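Long-range contact in NADH-rubredoxin oxidoreductase (Clostridium acetobutylicum, PDB 3KLJ), which uses NADH, through a bound FAD, to reduce rubredoxin in the electron-transfer chains by which an obligate anaerobe disposes of dioxygen: residues I139-G153 with M214-V227. Residues are numbered along the deposited sequence; the frame is centred on the assembly and turned at random.
Sequences IKDECKNKGKAFIIG and MGDLIRSSCVITAV
Phe150 and Cys222 show how a Rossmann-type parallel sheet, here that of the NADH-binding domain, has each face packed by helices. Strands 149-152 and 222-225 run as parallel neighbours, joined by a ladder of backbone bonds in which Phe150 gives its N-H to Cys222 O (2.8 Å) and its O accepts the N-H of Ile224. On the Phe150 side lies helix 215-220. With CG anti to the backbone N (chi1 -174°), the ring extends against this helix: Leu217 sits over one face through CG, with Leu217 CD2 3.8 Å from Phe150 CD1, while Ile218 CG1 comes obliquely to within 3.7 Å of Phe150 CD2. Met214 bends at its last torsion to bring CE within 3.7 Å of Phe150 CZ, and Met214 SD stands obliquely 5.3 Å from the ring centroid, a Met-aromatic contact. The other face meets helix 133-146. There Ile224 lies side by side with Ile151, and Ile224 CD1 also reaches Ile139 CG2 at 3.8 Å; Leu161 and Ile165 of helix 156-168 add to this layer. Cys143 and Cys222 can form a disulfide, but in this structure their SG atoms stand 4.0 Å apart, unbonded. Beyond the last bond, Ala226 N to Ile152 O, Gly153 of a possible dinucleotide-binding GxGxxG pattern makes a CA-H...O contact, Gly153 CA to Ala226 O, 3.3 Å.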
loop_
_atom_site.group_PDB
_atom_site.type_symbol
_atom_site.label_atom_id
_atom_site.label_comp_id
_atom_site.label_asym_id
_atom_site.label_seq_id
_atom_site.Cartn_x
_atom_site.Cartn_y
_atom_site.Cartn_z
ATOM N N ILE A 139 -2.061 -13.151 13.534
ATOM C CA ILE A 139 -3.495 -13.102 13.239
ATOM C C ILE A 139 -4.074 -14.501 13.019
ATOM O O ILE A 139 -5.133 -14.819 13.559
ATOM C CB ILE A 139 -3.827 -12.177 12.031
ATOM C CG1 ILE A 139 -3.511 -10.720 12.386
ATOM C CG2 ILE A 139 -5.294 -12.313 11.662
ATOM C CD1 ILE A 139 -3.119 -9.853 11.204
ATOM N N LYS A 140 -3.384 -15.328 12.230
ATOM C CA LYS A 140 -3.824 -16.709 11.984
ATOM C C LYS A 140 -4.168 -17.414 13.288
ATOM O O LYS A 140 -5.242 -17.997 13.421
ATOM C CB LYS A 140 -2.746 -17.513 11.251
ATOM C CG LYS A 140 -2.729 -17.340 9.734
ATOM C CD LYS A 140 -1.978 -18.497 9.077
ATOM C CE LYS A 140 -2.868 -19.712 8.929
ATOM N NZ LYS A 140 -2.085 -20.939 8.629
ATOM N N ASP A 141 -3.253 -17.324 14.253
ATOM C CA ASP A 141 -3.358 -18.065 15.508
ATOM C C ASP A 141 -4.389 -17.512 16.476
ATOM O O ASP A 141 -5.067 -18.286 17.148
ATOM C CB ASP A 141 -1.992 -18.171 16.186
ATOM C CG ASP A 141 -1.075 -19.151 15.485
ATOM O OD1 ASP A 141 -0.778 -18.930 14.291
ATOM O OD2 ASP A 141 -0.661 -20.143 16.123
ATOM N N GLU A 142 -4.513 -16.187 16.556
ATOM C CA GLU A 142 -5.526 -15.602 17.432
ATOM C C GLU A 142 -6.935 -15.915 16.939
ATOM O O GLU A 142 -7.828 -16.174 17.744
ATOM C CB GLU A 142 -5.331 -14.097 17.623
ATOM C CG GLU A 142 -4.692 -13.690 18.946
ATOM C CD GLU A 142 -5.517 -14.056 20.176
ATOM O OE1 GLU A 142 -6.202 -13.175 20.741
ATOM O OE2 GLU A 142 -5.483 -15.230 20.575
ATOM N N CYS A 143 -7.113 -15.909 15.616
ATOM C CA CYS A 143 -8.394 -16.258 14.990
ATOM C C CYS A 143 -8.836 -17.681 15.334
ATOM O O CYS A 143 -10.012 -17.908 15.613
ATOM C CB CYS A 143 -8.347 -16.056 13.470
ATOM S SG CYS A 143 -8.260 -14.319 12.966
ATOM N N LYS A 144 -7.900 -18.629 15.322
ATOM C CA LYS A 144 -8.185 -20.001 15.780
ATOM C C LYS A 144 -8.450 -20.039 17.285
ATOM O O LYS A 144 -9.322 -20.767 17.751
ATOM C CB LYS A 144 -7.027 -20.954 15.450
ATOM C CG LYS A 144 -6.687 -21.086 13.963
ATOM C CD LYS A 144 -5.803 -22.311 13.723
ATOM C CE LYS A 144 -4.987 -22.192 12.441
ATOM N NZ LYS A 144 -3.788 -21.337 12.647
ATOM N N ASN A 145 -7.682 -19.242 18.028
ATOM C CA ASN A 145 -7.741 -19.181 19.494
ATOM C C ASN A 145 -9.029 -18.515 20.016
ATOM O O ASN A 145 -9.694 -19.048 20.904
ATOM C CB ASN A 145 -6.477 -18.460 20.002
ATOM C CG ASN A 145 -6.384 -18.376 21.520
ATOM O OD1 ASN A 145 -5.957 -17.351 22.055
ATOM N ND2 ASN A 145 -6.744 -19.451 22.218
ATOM N N LYS A 146 -9.373 -17.361 19.448
ATOM C CA LYS A 146 -10.557 -16.598 19.847
ATOM C C LYS A 146 -11.821 -17.134 19.183
ATOM O O LYS A 146 -12.900 -17.122 19.785
ATOM C CB LYS A 146 -10.381 -15.113 19.511
ATOM C CG LYS A 146 -9.443 -14.351 20.450
ATOM C CD LYS A 146 -10.221 -13.672 21.568
ATOM C CE LYS A 146 -9.388 -12.608 22.259
ATOM N NZ LYS A 146 -8.644 -13.175 23.418
ATOM N N GLY A 147 -11.684 -17.601 17.944
ATOM C CA GLY A 147 -12.805 -18.188 17.212
ATOM C C GLY A 147 -13.496 -17.255 16.234
ATOM O O GLY A 147 -14.336 -17.701 15.447
ATOM N N LYS A 148 -13.166 -15.962 16.301
ATOM C CA LYS A 148 -13.686 -14.944 15.364
ATOM C C LYS A 148 -12.820 -13.674 15.355
ATOM O O LYS A 148 -12.068 -13.419 16.295
ATOM C CB LYS A 148 -15.167 -14.611 15.636
ATOM C CG LYS A 148 -15.471 -14.085 17.039
ATOM C CD LYS A 148 -16.887 -14.430 17.486
ATOM C CE LYS A 148 -17.922 -13.485 16.894
ATOM N NZ LYS A 148 -19.321 -13.912 17.225
ATOM N N ALA A 149 -12.924 -12.889 14.284
ATOM C CA ALA A 149 -12.144 -11.654 14.159
ATOM C C ALA A 149 -13.030 -10.408 14.065
ATOM O O ALA A 149 -14.152 -10.466 13.555
ATOM C CB ALA A 149 -11.206 -11.730 12.957
ATOM N N PHE A 150 -12.519 -9.288 14.571
ATOM C CA PHE A 150 -13.182 -7.998 14.413
ATOM C C PHE A 150 -12.176 -7.024 13.813
ATOM O O PHE A 150 -11.167 -6.695 14.453
ATOM C CB PHE A 150 -13.731 -7.496 15.756
ATOM C CG PHE A 150 -14.552 -6.233 15.655
ATOM C CD1 PHE A 150 -15.683 -6.174 14.831
ATOM C CD2 PHE A 150 -14.216 -5.113 16.406
ATOM C CE1 PHE A 150 -16.443 -5.008 14.742
ATOM C CE2 PHE A 150 -14.970 -3.945 16.326
ATOM C CZ PHE A 150 -16.088 -3.894 15.491
ATOM N N ILE A 151 -12.436 -6.599 12.576
ATOM C CA ILE A 151 -11.536 -5.705 11.862
ATOM C C ILE A 151 -12.022 -4.259 11.955
ATOM O O ILE A 151 -13.119 -3.930 11.503
ATOM C CB ILE A 151 -11.331 -6.136 10.373
ATOM C CG1 ILE A 151 -10.637 -7.498 10.303
ATOM C CG2 ILE A 151 -10.483 -5.120 9.603
ATOM C CD1 ILE A 151 -11.542 -8.641 9.968
ATOM N N ILE A 152 -11.200 -3.407 12.558
ATOM C CA ILE A 152 -11.495 -1.984 12.682
ATOM C C ILE A 152 -10.786 -1.213 11.567
ATOM O O ILE A 152 -9.557 -1.305 11.416
ATOM C CB ILE A 152 -11.080 -1.445 14.083
ATOM C CG1 ILE A 152 -12.017 -2.012 15.164
ATOM C CG2 ILE A 152 -11.059 0.088 14.094
ATOM C CD1 ILE A 152 -11.651 -1.648 16.577
ATOM N N GLY A 153 -11.555 -0.449 10.794
ATOM C CA GLY A 153 -11.001 0.324 9.678
ATOM C C GLY A 153 -11.784 0.100 8.404
ATOM O O GLY A 153 -12.123 -1.036 8.066
ATOM N N MET A 214 -19.000 -1.706 22.226
ATOM C CA MET A 214 -18.887 -2.984 21.524
ATOM C C MET A 214 -17.939 -3.939 22.256
ATOM O O MET A 214 -17.264 -4.773 21.632
ATOM C CB MET A 214 -18.435 -2.755 20.078
ATOM C CG MET A 214 -19.362 -1.827 19.272
ATOM S SD MET A 214 -18.857 -1.580 17.554
ATOM C CE MET A 214 -19.400 -3.137 16.851
ATOM N N GLY A 215 -17.905 -3.803 23.584
ATOM C CA GLY A 215 -17.039 -4.589 24.452
ATOM C C GLY A 215 -17.127 -6.088 24.239
ATOM O O GLY A 215 -16.081 -6.756 24.059
ATOM N N ASP A 216 -18.372 -6.610 24.248
ATOM C CA ASP A 216 -18.610 -8.058 24.136
ATOM C C ASP A 216 -18.023 -8.664 22.858
ATOM O O ASP A 216 -17.377 -9.717 22.903
ATOM C CB ASP A 216 -20.108 -8.383 24.235
ATOM C CG ASP A 216 -20.662 -8.193 25.640
ATOM O OD1 ASP A 216 -19.863 -8.093 26.601
ATOM O OD2 ASP A 216 -21.913 -8.152 25.783
ATOM N N LEU A 217 -18.242 -7.996 21.725
ATOM C CA LEU A 217 -17.696 -8.457 20.452
ATOM C C LEU A 217 -16.180 -8.277 20.401
ATOM O O LEU A 217 -15.465 -9.190 19.985
ATOM C CB LEU A 217 -18.376 -7.749 19.271
ATOM C CG LEU A 217 -17.884 -8.057 17.847
ATOM C CD1 LEU A 217 -17.932 -9.559 17.543
ATOM C CD2 LEU A 217 -18.717 -7.284 16.824
ATOM N N ILE A 218 -15.699 -7.109 20.825
ATOM C CA ILE A 218 -14.258 -6.833 20.868
ATOM C C ILE A 218 -13.491 -7.854 21.721
ATOM O O ILE A 218 -12.496 -8.427 21.265
ATOM C CB ILE A 218 -13.961 -5.362 21.279
ATOM C CG1 ILE A 218 -14.168 -4.443 20.061
ATOM C CG2 ILE A 218 -12.541 -5.210 21.806
ATOM C CD1 ILE A 218 -14.183 -2.950 20.364
ATOM N N ARG A 219 -13.989 -8.096 22.938
ATOM C CA ARG A 219 -13.389 -9.040 23.882
ATOM C C ARG A 219 -13.263 -10.451 23.298
ATOM O O ARG A 219 -12.168 -11.097 23.417
ATOM C CB ARG A 219 -14.240 -9.090 25.153
ATOM C CG ARG A 219 -13.469 -9.038 26.457
ATOM C CD ARG A 219 -14.422 -8.885 27.655
ATOM N NE ARG A 219 -15.209 -7.644 27.586
ATOM C CZ ARG A 219 -16.543 -7.591 27.508
ATOM N NH1 ARG A 219 -17.291 -8.714 27.500
ATOM N NH2 ARG A 219 -17.138 -6.401 27.449
ATOM N N SER A 220 -14.388 -10.913 22.660
ATOM C CA SER A 220 -14.473 -12.280 22.145
ATOM C C SER A 220 -13.823 -12.471 20.770
ATOM O O SER A 220 -13.813 -13.587 20.246
ATOM C CB SER A 220 -15.935 -12.750 22.105
ATOM O OG SER A 220 -16.702 -11.962 21.214
ATOM N N SER A 221 -13.278 -11.395 20.197
ATOM C CA SER A 221 -12.656 -11.462 18.873
ATOM C C SER A 221 -11.150 -11.222 18.884
ATOM O O SER A 221 -10.610 -10.587 19.794
ATOM C CB SER A 221 -13.284 -10.435 17.923
ATOM O OG SER A 221 -14.693 -10.483 17.962
ATOM N N CYS A 222 -10.483 -11.732 17.854
ATOM C CA CYS A 222 -9.148 -11.268 17.505
ATOM C C CYS A 222 -9.350 -9.916 16.819
ATOM O O CYS A 222 -10.040 -9.829 15.804
ATOM C CB CYS A 222 -8.459 -12.274 16.582
ATOM S SG CYS A 222 -7.046 -11.641 15.656
ATOM N N VAL A 223 -8.792 -8.857 17.401
ATOM C CA VAL A 223 -9.051 -7.512 16.888
ATOM C C VAL A 223 -7.883 -6.986 16.060
ATOM O O VAL A 223 -6.735 -6.907 16.520
ATOM C CB VAL A 223 -9.540 -6.500 17.984
ATOM C CG1 VAL A 223 -10.361 -7.212 19.070
ATOM C CG2 VAL A 223 -8.399 -5.752 18.608
ATOM N N ILE A 224 -8.194 -6.664 14.811
ATOM C CA ILE A 224 -7.200 -6.228 13.840
ATOM C C ILE A 224 -7.547 -4.819 13.373
ATOM O O ILE A 224 -8.642 -4.572 12.883
ATOM C CB ILE A 224 -7.154 -7.193 12.624
ATOM C CG1 ILE A 224 -7.137 -8.651 13.099
ATOM C CG2 ILE A 224 -5.954 -6.900 11.751
ATOM C CD1 ILE A 224 -7.944 -9.584 12.249
ATOM N N THR A 225 -6.616 -3.891 13.537
ATOM C CA THR A 225 -6.817 -2.540 13.035
ATOM C C THR A 225 -6.223 -2.435 11.637
ATOM O O THR A 225 -5.101 -2.867 11.399
ATOM C CB THR A 225 -6.240 -1.468 13.987
ATOM O OG1 THR A 225 -4.881 -1.790 14.316
ATOM C CG2 THR A 225 -7.080 -1.390 15.266
ATOM N N ALA A 226 -7.018 -1.920 10.711
ATOM C CA ALA A 226 -6.610 -1.693 9.329
ATOM C C ALA A 226 -6.948 -0.231 9.066
ATOM O O ALA A 226 -7.972 0.093 8.458
ATOM C CB ALA A 226 -7.388 -2.628 8.387
ATOM N N VAL A 227 -6.090 0.647 9.575
ATOM C CA VAL A 227 -6.356 2.084 9.608
ATOM C C VAL A 227 -5.256 2.860 8.878
ATOM O O VAL A 227 -4.913 3.989 9.234
ATOM C CB VAL A 227 -6.554 2.605 11.069
ATOM C CG1 VAL A 227 -7.908 2.181 11.605
ATOM C CG2 VAL A 227 -5.434 2.118 11.982
#